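Local coordinates for protein pectate lyase 1 (Juniperus ashei, PDB 1PXZ) that has low calcium-dependent pectate lyase activity, cleaving galacturonan by elimination, and is the major allergen of mountain cedar pollen, at residues Y245-S257 with T269-I283. Numbering follows the deposited sequence.
Sequences YDPWNIYAIGGSS and TAPSESYKKEVTKRI
Ile253 O accepts from Lys281 N, and backbone bonds then alternate between strands 253-256 and 280-282, successive coils of a parallel beta-helix whose directions here differ by 11°: Lys281 O receives Gly255 N, and Gly255 O receives Ile283 N at 2.9 Å. Where the ladder begins, Val279 O is gripped twice, by Ala252 N at 2.8 Å and Ile253 N at 2.9 Å. At the other end of the connecting loops, Thr269 N bonds to Tyr245 O.

Within these loops Trp248 reaches across to residues 269-279, the carbonyls of Lys276 and Lys277 near the edge of its indole. With CG lodged between backbone N and carbonyl carbon (chi1 46°), the indole crosses Pro271 and presents NE1 to Lys276 O, 2.8 Å away, a bond lying in the carbonyl plane but 26° out of the ring plane. Pro271 CD sits over the five-membered ring, 3.8 Å from its centroid, while Ala252 CB lies against the opposite face; Val279 CG2 meets Trp248 CH2 at 3.7 Å. Proline, alanine and hydrogen bond together would restrict rotation of the indole.

Lys281 CB lies over one face of the Tyr251 ring, 3.6 Å from Tyr251 CG, and Lys281 CD passes Tyr251 CD1. Water bridges Ile250 O to Glu278 O, and a second water links Ile250 O to Tyr275 O.

Strand 280-282 is one of the two edge strands of its parallel sheet within the chain; beyond 253-256 comes strand 232-234, whose Arg232 touches Tyr251 and Ile283. Phe268 of strand 267-269 packs on Trp248, Ile253 and Val279, and Tyr251 also touches Arg229, the predicted active-site residue, on the preceding coil.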
loop_
_atom_site.group_PDB
_atom_site.type_symbol
_atom_site.label_atom_id
_atom_site.label_comp_id
_atom_site.label_asym_id
_atom_site.label_seq_id
_atom_site.Cartn_x
_atom_site.Cartn_y
_atom_site.Cartn_z
ATOM N N TYR A 245 10.041 -11.969 -0.973
ATOM C CA TYR A 245 8.895 -12.812 -0.701
ATOM C C TYR A 245 9.307 -14.071 0.080
ATOM O O TYR A 245 10.116 -14.849 -0.421
ATOM C CB TYR A 245 8.180 -13.265 -1.979
ATOM C CG TYR A 245 7.470 -12.218 -2.803
ATOM C CD1 TYR A 245 8.247 -11.360 -3.603
ATOM C CD2 TYR A 245 6.093 -12.069 -2.811
ATOM C CE1 TYR A 245 7.622 -10.395 -4.369
ATOM C CE2 TYR A 245 5.451 -11.104 -3.585
ATOM C CZ TYR A 245 6.254 -10.275 -4.356
ATOM O OH TYR A 245 5.668 -9.294 -5.135
ATOM N N ASP A 246 8.731 -14.254 1.257
ATOM C CA ASP A 246 8.711 -15.509 1.989
ATOM C C ASP A 246 7.728 -16.474 1.337
ATOM O O ASP A 246 6.942 -16.050 0.506
ATOM C CB ASP A 246 8.263 -15.301 3.446
ATOM C CG ASP A 246 9.303 -14.577 4.270
ATOM O OD1 ASP A 246 10.494 -14.991 4.227
ATOM O OD2 ASP A 246 8.960 -13.594 4.978
ATOM N N PRO A 247 7.751 -17.760 1.670
ATOM C CA PRO A 247 6.765 -18.693 1.130
ATOM C C PRO A 247 5.322 -18.239 1.339
ATOM O O PRO A 247 4.930 -17.989 2.475
ATOM C CB PRO A 247 7.050 -19.989 1.918
ATOM C CG PRO A 247 8.516 -19.894 2.238
ATOM C CD PRO A 247 8.770 -18.421 2.513
ATOM N N TRP A 248 4.589 -18.169 0.233
ATOM C CA TRP A 248 3.187 -17.833 0.100
ATOM C C TRP A 248 2.343 -19.079 0.364
ATOM O O TRP A 248 2.949 -20.136 0.597
ATOM C CB TRP A 248 2.852 -17.306 -1.302
ATOM C CG TRP A 248 3.439 -18.130 -2.425
ATOM C CD1 TRP A 248 2.867 -19.172 -3.082
ATOM C CD2 TRP A 248 4.736 -17.947 -3.006
ATOM N NE1 TRP A 248 3.722 -19.678 -4.056
ATOM C CE2 TRP A 248 4.872 -18.927 -4.015
ATOM C CE3 TRP A 248 5.784 -17.052 -2.766
ATOM C CZ2 TRP A 248 6.027 -19.034 -4.786
ATOM C CZ3 TRP A 248 6.940 -17.156 -3.538
ATOM C CH2 TRP A 248 7.033 -18.145 -4.530
ATOM N N ASN A 249 1.030 -18.972 0.275
ATOM C CA ASN A 249 0.141 -20.105 0.522
ATOM C C ASN A 249 -0.498 -20.626 -0.756
ATOM O O ASN A 249 -0.674 -21.845 -0.840
ATOM C CB ASN A 249 -1.009 -19.743 1.470
ATOM C CG ASN A 249 -1.803 -20.942 1.951
ATOM O OD1 ASN A 249 -3.039 -20.975 1.930
ATOM N ND2 ASN A 249 -1.096 -21.974 2.408
ATOM N N ILE A 250 -0.856 -19.718 -1.671
ATOM C CA ILE A 250 -1.515 -20.132 -2.906
ATOM C C ILE A 250 -0.669 -19.726 -4.111
ATOM O O ILE A 250 -0.251 -20.575 -4.905
ATOM C CB ILE A 250 -2.930 -19.548 -3.021
ATOM C CG1 ILE A 250 -3.830 -19.921 -1.829
ATOM C CG2 ILE A 250 -3.578 -19.953 -4.333
ATOM C CD1 ILE A 250 -5.166 -19.203 -1.866
ATOM N N TYR A 251 -0.422 -18.428 -4.225
ATOM C CA TYR A 251 0.486 -17.859 -5.199
ATOM C C TYR A 251 1.011 -16.527 -4.665
ATOM O O TYR A 251 0.498 -16.056 -3.649
ATOM C CB TYR A 251 -0.203 -17.574 -6.540
ATOM C CG TYR A 251 -1.339 -16.577 -6.422
ATOM C CD1 TYR A 251 -2.592 -17.014 -6.010
ATOM C CD2 TYR A 251 -1.191 -15.217 -6.699
ATOM C CE1 TYR A 251 -3.661 -16.136 -5.882
ATOM C CE2 TYR A 251 -2.243 -14.332 -6.573
ATOM C CZ TYR A 251 -3.475 -14.804 -6.167
ATOM O OH TYR A 251 -4.520 -13.911 -6.052
ATOM N N ALA A 252 1.931 -15.928 -5.427
ATOM C CA ALA A 252 2.422 -14.618 -4.998
ATOM C C ALA A 252 1.819 -13.476 -5.800
ATOM O O ALA A 252 1.300 -12.527 -5.220
ATOM C CB ALA A 252 3.938 -14.525 -5.081
ATOM N N ILE A 253 1.956 -13.556 -7.114
ATOM C CA ILE A 253 1.506 -12.467 -7.984
ATOM C C ILE A 253 0.419 -12.974 -8.904
ATOM O O ILE A 253 0.581 -14.029 -9.526
ATOM C CB ILE A 253 2.686 -11.915 -8.796
ATOM C CG1 ILE A 253 3.750 -11.304 -7.882
ATOM C CG2 ILE A 253 2.231 -10.905 -9.841
ATOM C CD1 ILE A 253 5.020 -10.925 -8.599
ATOM N N GLY A 254 -0.707 -12.264 -9.010
ATOM C CA GLY A 254 -1.722 -12.848 -9.912
ATOM C C GLY A 254 -2.661 -11.767 -10.406
ATOM O O GLY A 254 -2.468 -10.574 -10.139
ATOM N N GLY A 255 -3.713 -12.174 -11.110
ATOM C CA GLY A 255 -4.579 -11.115 -11.638
ATOM C C GLY A 255 -5.538 -11.665 -12.677
ATOM O O GLY A 255 -5.468 -12.839 -13.066
ATOM N N SER A 256 -6.417 -10.770 -13.125
ATOM C CA SER A 256 -7.454 -11.125 -14.095
ATOM C C SER A 256 -7.758 -9.910 -14.957
ATOM O O SER A 256 -7.309 -8.805 -14.633
ATOM C CB SER A 256 -8.725 -11.614 -13.402
ATOM O OG SER A 256 -9.254 -10.637 -12.521
ATOM N N SER A 257 -8.490 -10.137 -16.054
ATOM C CA SER A 257 -8.816 -9.018 -16.936
ATOM C C SER A 257 -7.565 -8.261 -17.376
ATOM O O SER A 257 -7.492 -7.035 -17.303
ATOM C CB SER A 257 -9.825 -8.098 -16.252
ATOM O OG SER A 257 -11.018 -8.815 -15.925
ATOM N N THR A 269 10.906 -16.923 -2.584
ATOM C CA THR A 269 11.219 -18.214 -1.953
ATOM C C THR A 269 9.961 -19.057 -1.911
ATOM O O THR A 269 8.995 -18.738 -1.207
ATOM C CB THR A 269 11.808 -17.999 -0.546
ATOM O OG1 THR A 269 13.024 -17.256 -0.671
ATOM C CG2 THR A 269 12.127 -19.344 0.097
ATOM N N ALA A 270 9.872 -20.139 -2.676
ATOM C CA ALA A 270 8.674 -20.967 -2.778
ATOM C C ALA A 270 8.447 -21.847 -1.550
ATOM O O ALA A 270 9.403 -22.204 -0.858
ATOM C CB ALA A 270 8.704 -21.901 -4.004
ATOM N N PRO A 271 7.184 -22.186 -1.285
ATOM C CA PRO A 271 6.893 -23.187 -0.248
ATOM C C PRO A 271 7.413 -24.542 -0.729
ATOM O O PRO A 271 7.881 -24.654 -1.865
ATOM C CB PRO A 271 5.381 -23.264 -0.162
ATOM C CG PRO A 271 4.846 -22.269 -1.111
ATOM C CD PRO A 271 5.971 -21.672 -1.914
ATOM N N SER A 272 7.277 -25.514 0.160
ATOM C CA SER A 272 7.744 -26.854 -0.185
ATOM C C SER A 272 6.871 -27.590 -1.169
ATOM O O SER A 272 7.385 -28.450 -1.909
ATOM C CB SER A 272 7.786 -27.668 1.136
ATOM O OG SER A 272 8.901 -27.175 1.884
ATOM N N GLU A 273 5.574 -27.310 -1.178
ATOM C CA GLU A 273 4.655 -28.111 -1.986
ATOM C C GLU A 273 4.854 -27.895 -3.487
ATOM O O GLU A 273 4.990 -26.760 -3.935
ATOM C CB GLU A 273 3.191 -27.794 -1.658
ATOM C CG GLU A 273 2.722 -28.041 -0.239
ATOM C CD GLU A 273 3.318 -27.208 0.873
ATOM O OE1 GLU A 273 3.919 -26.131 0.665
ATOM O OE2 GLU A 273 3.220 -27.619 2.060
ATOM N N SER A 274 4.837 -28.992 -4.238
ATOM C CA SER A 274 4.908 -28.969 -5.690
ATOM C C SER A 274 3.918 -28.027 -6.354
ATOM O O SER A 274 4.231 -27.268 -7.285
ATOM C CB SER A 274 4.621 -30.401 -6.223
ATOM O OG SER A 274 4.719 -30.415 -7.640
ATOM N N TYR A 275 2.670 -28.080 -5.875
ATOM C CA TYR A 275 1.610 -27.313 -6.533
ATOM C C TYR A 275 1.609 -25.865 -6.058
ATOM O O TYR A 275 0.687 -25.110 -6.377
ATOM C CB TYR A 275 0.245 -27.976 -6.302
ATOM C CG TYR A 275 -0.122 -28.091 -4.833
ATOM C CD1 TYR A 275 0.308 -29.192 -4.094
ATOM C CD2 TYR A 275 -0.884 -27.113 -4.195
ATOM C CE1 TYR A 275 -0.016 -29.311 -2.755
ATOM C CE2 TYR A 275 -1.206 -27.238 -2.853
ATOM C CZ TYR A 275 -0.771 -28.334 -2.144
ATOM O OH TYR A 275 -1.093 -28.464 -0.807
ATOM N N LYS A 276 2.618 -25.437 -5.311
ATOM C CA LYS A 276 2.670 -24.031 -4.906
ATOM C C LYS A 276 3.938 -23.358 -5.402
ATOM O O LYS A 276 4.233 -22.234 -4.991
ATOM C CB LYS A 276 2.629 -23.895 -3.378
ATOM C CG LYS A 276 1.366 -24.433 -2.715
ATOM C CD LYS A 276 1.370 -24.151 -1.217
ATOM C CE LYS A 276 0.135 -24.750 -0.561
ATOM N NZ LYS A 276 -0.081 -24.243 0.823
ATOM N N LYS A 277 4.727 -24.010 -6.259
ATOM C CA LYS A 277 6.008 -23.464 -6.675
ATOM C C LYS A 277 5.857 -22.263 -7.601
ATOM O O LYS A 277 6.754 -21.423 -7.674
ATOM C CB LYS A 277 6.818 -24.541 -7.445
ATOM C CG LYS A 277 7.186 -25.736 -6.558
ATOM C CD LYS A 277 8.144 -25.362 -5.437
ATOM C CE LYS A 277 8.675 -26.587 -4.684
ATOM N NZ LYS A 277 9.502 -26.165 -3.505
ATOM N N GLU A 278 4.735 -22.176 -8.304
ATOM C CA GLU A 278 4.561 -21.115 -9.290
ATOM C C GLU A 278 4.255 -19.772 -8.612
ATOM O O GLU A 278 3.349 -19.667 -7.790
ATOM C CB GLU A 278 3.441 -21.416 -10.303
ATOM C CG GLU A 278 3.565 -20.415 -11.457
ATOM C CD GLU A 278 2.510 -20.583 -12.521
ATOM O OE1 GLU A 278 1.925 -21.686 -12.582
ATOM O OE2 GLU A 278 2.272 -19.615 -13.290
ATOM N N VAL A 279 5.035 -18.761 -8.968
ATOM C CA VAL A 279 4.872 -17.440 -8.350
ATOM C C VAL A 279 3.569 -16.811 -8.830
ATOM O O VAL A 279 2.844 -16.196 -8.044
ATOM C CB VAL A 279 6.045 -16.538 -8.749
ATOM C CG1 VAL A 279 5.734 -15.059 -8.488
ATOM C CG2 VAL A 279 7.340 -16.966 -8.054
ATOM N N THR A 280 3.298 -16.959 -10.123
ATOM C CA THR A 280 2.199 -16.380 -10.868
ATOM C C THR A 280 0.926 -17.214 -10.887
ATOM O O THR A 280 0.910 -18.446 -10.847
ATOM C CB THR A 280 2.576 -16.203 -12.369
ATOM O OG1 THR A 280 3.353 -17.345 -12.786
ATOM C CG2 THR A 280 3.446 -14.977 -12.575
ATOM N N LYS A 281 -0.196 -16.500 -10.979
ATOM C CA LYS A 281 -1.484 -17.125 -11.160
ATOM C C LYS A 281 -2.410 -16.249 -12.009
ATOM O O LYS A 281 -2.743 -15.139 -11.611
ATOM C CB LYS A 281 -2.189 -17.433 -9.827
ATOM C CG LYS A 281 -3.384 -18.367 -10.074
ATOM C CD LYS A 281 -3.857 -18.987 -8.762
ATOM C CE LYS A 281 -5.227 -19.630 -8.957
ATOM N NZ LYS A 281 -6.284 -18.941 -8.158
ATOM N N ARG A 282 -2.812 -16.765 -13.171
ATOM C CA ARG A 282 -3.783 -16.097 -14.018
ATOM C C ARG A 282 -5.186 -16.585 -13.699
ATOM O O ARG A 282 -5.467 -17.779 -13.635
ATOM C CB ARG A 282 -3.537 -16.356 -15.508
ATOM C CG ARG A 282 -2.456 -15.470 -16.105
ATOM C CD ARG A 282 -1.246 -16.342 -16.425
ATOM N NE ARG A 282 -0.276 -15.600 -17.244
ATOM C CZ ARG A 282 1.022 -15.686 -16.950
ATOM N NH1 ARG A 282 1.403 -16.449 -15.922
ATOM N NH2 ARG A 282 1.867 -15.009 -17.699
ATOM N N ILE A 283 -6.080 -15.630 -13.509
ATOM C CA ILE A 283 -7.447 -15.981 -13.130
ATOM C C ILE A 283 -8.415 -15.556 -14.213
ATOM O O ILE A 283 -8.353 -14.414 -14.672
ATOM C CB ILE A 283 -7.729 -15.300 -11.778
ATOM C CG1 ILE A 283 -6.843 -15.851 -10.656
ATOM C CG2 ILE A 283 -9.190 -15.386 -11.395
ATOM C CD1 ILE A 283 -6.460 -14.862 -9.583
HETATM O O HOH W 1 12.946 -14.543 -1.025
HETATM O O HOH W 2 1.457 -21.364 -7.000
HETATM O O HOH W 3 -1.169 -23.058 -5.411
HETATM O O HOH W 4 -9.665 -12.759 -16.582
#